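Local coordinates for adhesion and penetration protein autotransporter (Haemophilus influenzae, PDB 3SYJ), which promotes bacterial aggregation and adherence to host cells as a self-associating autotransporter adhesin, and is probably also a serine protease, at residues A[424-428]-A[450-454]. Sequence-based numbering, arbitrary orientation.
Sequences ISVGD and GLVSG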
ATOM      1  N   ILE A 424       4.624  -2.999 -57.988  1.00 14.43           N
ATOM      2  CA  ILE A 424       3.310  -2.431 -57.711  1.00 14.38           C
ATOM      3  C   ILE A 424       3.369  -1.159 -56.874  1.00 13.63           C
ATOM      4  O   ILE A 424       4.223  -1.018 -55.989  1.00 15.86           O
ATOM      5  CB  ILE A 424       2.396  -3.458 -57.010  1.00 12.86           C
ATOM      6  CG1 ILE A 424       0.969  -2.912 -56.856  1.00 12.88           C
ATOM      7  CG2 ILE A 424       2.981  -3.846 -55.662  1.00 12.90           C
ATOM      8  CD1 ILE A 424      -0.080  -3.979 -56.622  1.00 10.28           C
ATOM      9  N   SER A 425       2.464  -0.229 -57.165  1.00 11.98           N
ATOM     10  CA  SER A 425       2.234   0.915 -56.284  1.00 12.42           C
ATOM     11  C   SER A 425       0.805   0.858 -55.760  1.00 12.83           C
ATOM     12  O   SER A 425      -0.151   0.908 -56.534  1.00 13.25           O
ATOM     13  CB  SER A 425       2.482   2.238 -57.012  1.00 14.18           C
ATOM     14  OG  SER A 425       2.113   3.336 -56.201  1.00 15.92           O
ATOM     15  N   VAL A 426       0.661   0.746 -54.448  1.00 11.50           N
ATOM     16  CA  VAL A 426      -0.651   0.619 -53.840  1.00 12.70           C
ATOM     17  C   VAL A 426      -1.113   1.971 -53.310  1.00 13.58           C
ATOM     18  O   VAL A 426      -0.691   2.411 -52.232  1.00 13.53           O
ATOM     19  CB  VAL A 426      -0.626  -0.402 -52.687  1.00 16.21           C
ATOM     20  CG1 VAL A 426      -2.047  -0.622 -52.127  1.00 11.94           C
ATOM     21  CG2 VAL A 426       0.003  -1.710 -53.158  1.00 10.67           C
ATOM     22  N   GLY A 427      -1.977   2.632 -54.072  1.00 12.50           N
ATOM     23  CA  GLY A 427      -2.412   3.975 -53.728  1.00 11.26           C
ATOM     24  C   GLY A 427      -3.669   3.996 -52.877  1.00 16.23           C
ATOM     25  O   GLY A 427      -3.835   4.866 -52.023  1.00 14.89           O
ATOM     26  N   ASP A 428      -4.555   3.025 -53.092  1.00 15.35           N
ATOM     27  CA  ASP A 428      -5.853   3.034 -52.419  1.00 16.63           C
ATOM     28  C   ASP A 428      -6.368   1.614 -52.191  1.00 16.96           C
ATOM     29  O   ASP A 428      -6.048   0.694 -52.949  1.00 16.31           O
ATOM     30  CB  ASP A 428      -6.867   3.850 -53.237  1.00 13.29           C
ATOM     31  CG  ASP A 428      -8.044   4.327 -52.405  1.00 17.95           C
ATOM     32  OD1 ASP A 428      -8.088   4.017 -51.193  1.00 20.32           O
ATOM     33  OD2 ASP A 428      -8.929   5.013 -52.962  1.00 18.86           O
ATOM     34  N   GLY A 450       5.346  -0.562 -53.175  1.00 17.38           N
ATOM     35  CA  GLY A 450       5.261   0.703 -52.474  1.00 14.65           C
ATOM     36  C   GLY A 450       3.850   1.009 -51.998  1.00 14.67           C
ATOM     37  O   GLY A 450       2.874   0.706 -52.682  1.00 14.95           O
ATOM     38  N   LEU A 451       3.748   1.597 -50.809  1.00 15.20           N
ATOM     39  CA  LEU A 451       2.492   2.154 -50.323  1.00 15.08           C
ATOM     40  C   LEU A 451       2.565   3.688 -50.357  1.00 17.26           C
ATOM     41  O   LEU A 451       3.500   4.277 -49.804  1.00 13.45           O
ATOM     42  CB  LEU A 451       2.221   1.674 -48.901  1.00 14.56           C
ATOM     43  CG  LEU A 451       1.626   0.275 -48.742  1.00 14.98           C
ATOM     44  CD1 LEU A 451       1.924  -0.265 -47.356  1.00 12.78           C
ATOM     45  CD2 LEU A 451       0.126   0.331 -48.999  1.00 14.84           C
ATOM     46  N   VAL A 452       1.592   4.328 -51.010  1.00 12.90           N
ATOM     47  CA  VAL A 452       1.585   5.784 -51.132  1.00 15.76           C
ATOM     48  C   VAL A 452       0.189   6.364 -50.965  1.00 16.66           C
ATOM     49  O   VAL A 452      -0.805   5.709 -51.277  1.00 13.47           O
ATOM     50  CB  VAL A 452       2.161   6.268 -52.484  1.00 12.95           C
ATOM     51  CG1 VAL A 452       3.630   5.905 -52.603  1.00 10.88           C
ATOM     52  CG2 VAL A 452       1.363   5.695 -53.645  1.00 13.36           C
ATOM     53  N   SER A 453       0.147   7.601 -50.467  1.00 15.15           N
ATOM     54  CA  SER A 453      -1.078   8.397 -50.305  1.00 14.31           C
ATOM     55  C   SER A 453      -1.838   8.111 -49.020  1.00 13.96           C
ATOM     56  O   SER A 453      -2.853   8.735 -48.750  1.00 15.75           O
ATOM     57  CB  SER A 453      -2.092   8.119 -51.410  1.00 14.17           C
ATOM     58  OG  SER A 453      -3.029   7.139 -50.994  1.00 14.43           O
ATOM     59  N   GLY A 454      -1.347   7.164 -48.232  1.00 17.05           N
ATOM     60  CA  GLY A 454      -1.931   6.884 -46.935  1.00 13.45           C
ATOM     61  C   GLY A 454      -3.277   6.177 -46.988  1.00 15.26           C
ATOM     62  O   GLY A 454      -3.803   5.785 -45.957  1.00 16.96           O
TER
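Val426 and Leu451 sit next to each other on neighbouring parallel strands, their side chains running side by side in the same direction. The touching branch of the leucine is CD2, which comes to 3.8 Å from Val426 CB and almost as near to Val426 CG1. Leu451 CG stands anti to its own carbonyl carbon (chi1 -81°), and the branch beyond it reaches across to the valine. Val431 also packs on Val426, while Phe471 and Phe473 pack on Leu451. Backbone bonds alternate between the strands: Gly450 N to Ile424 O, Val426 N to Gly450 O at 2.8 Å, then Val452 N to Val426 O. Strands 423-427 and 449-452 belong to successive turns of the right-handed beta-helix of the secreted passenger domain, stacked in one of its parallel sheets; the neighbours on either side are 403-407 and 471-473. On the other face, Ser425 is paired with Gly450, which brings no side chain. Ser425 OG, swung anti to its backbone N (chi1 173°), touches Val452 CG2 at 3.6 Å and is hydrogen-bonded to the OG1 of Thr126, in the N-terminal protease region, which here meets the beta-helix; Thr126 and Glu127 also touch Val452. Where each segment turns its corner, the bond to CB of Ser453 points toward strand 423-427; its OG lies 2.6 Å from Gly427 O and is hydrogen-bonded with Arg455 NE. Beside it, Gly427 CA directs a C-H at Val452 O, 3.4 Å away.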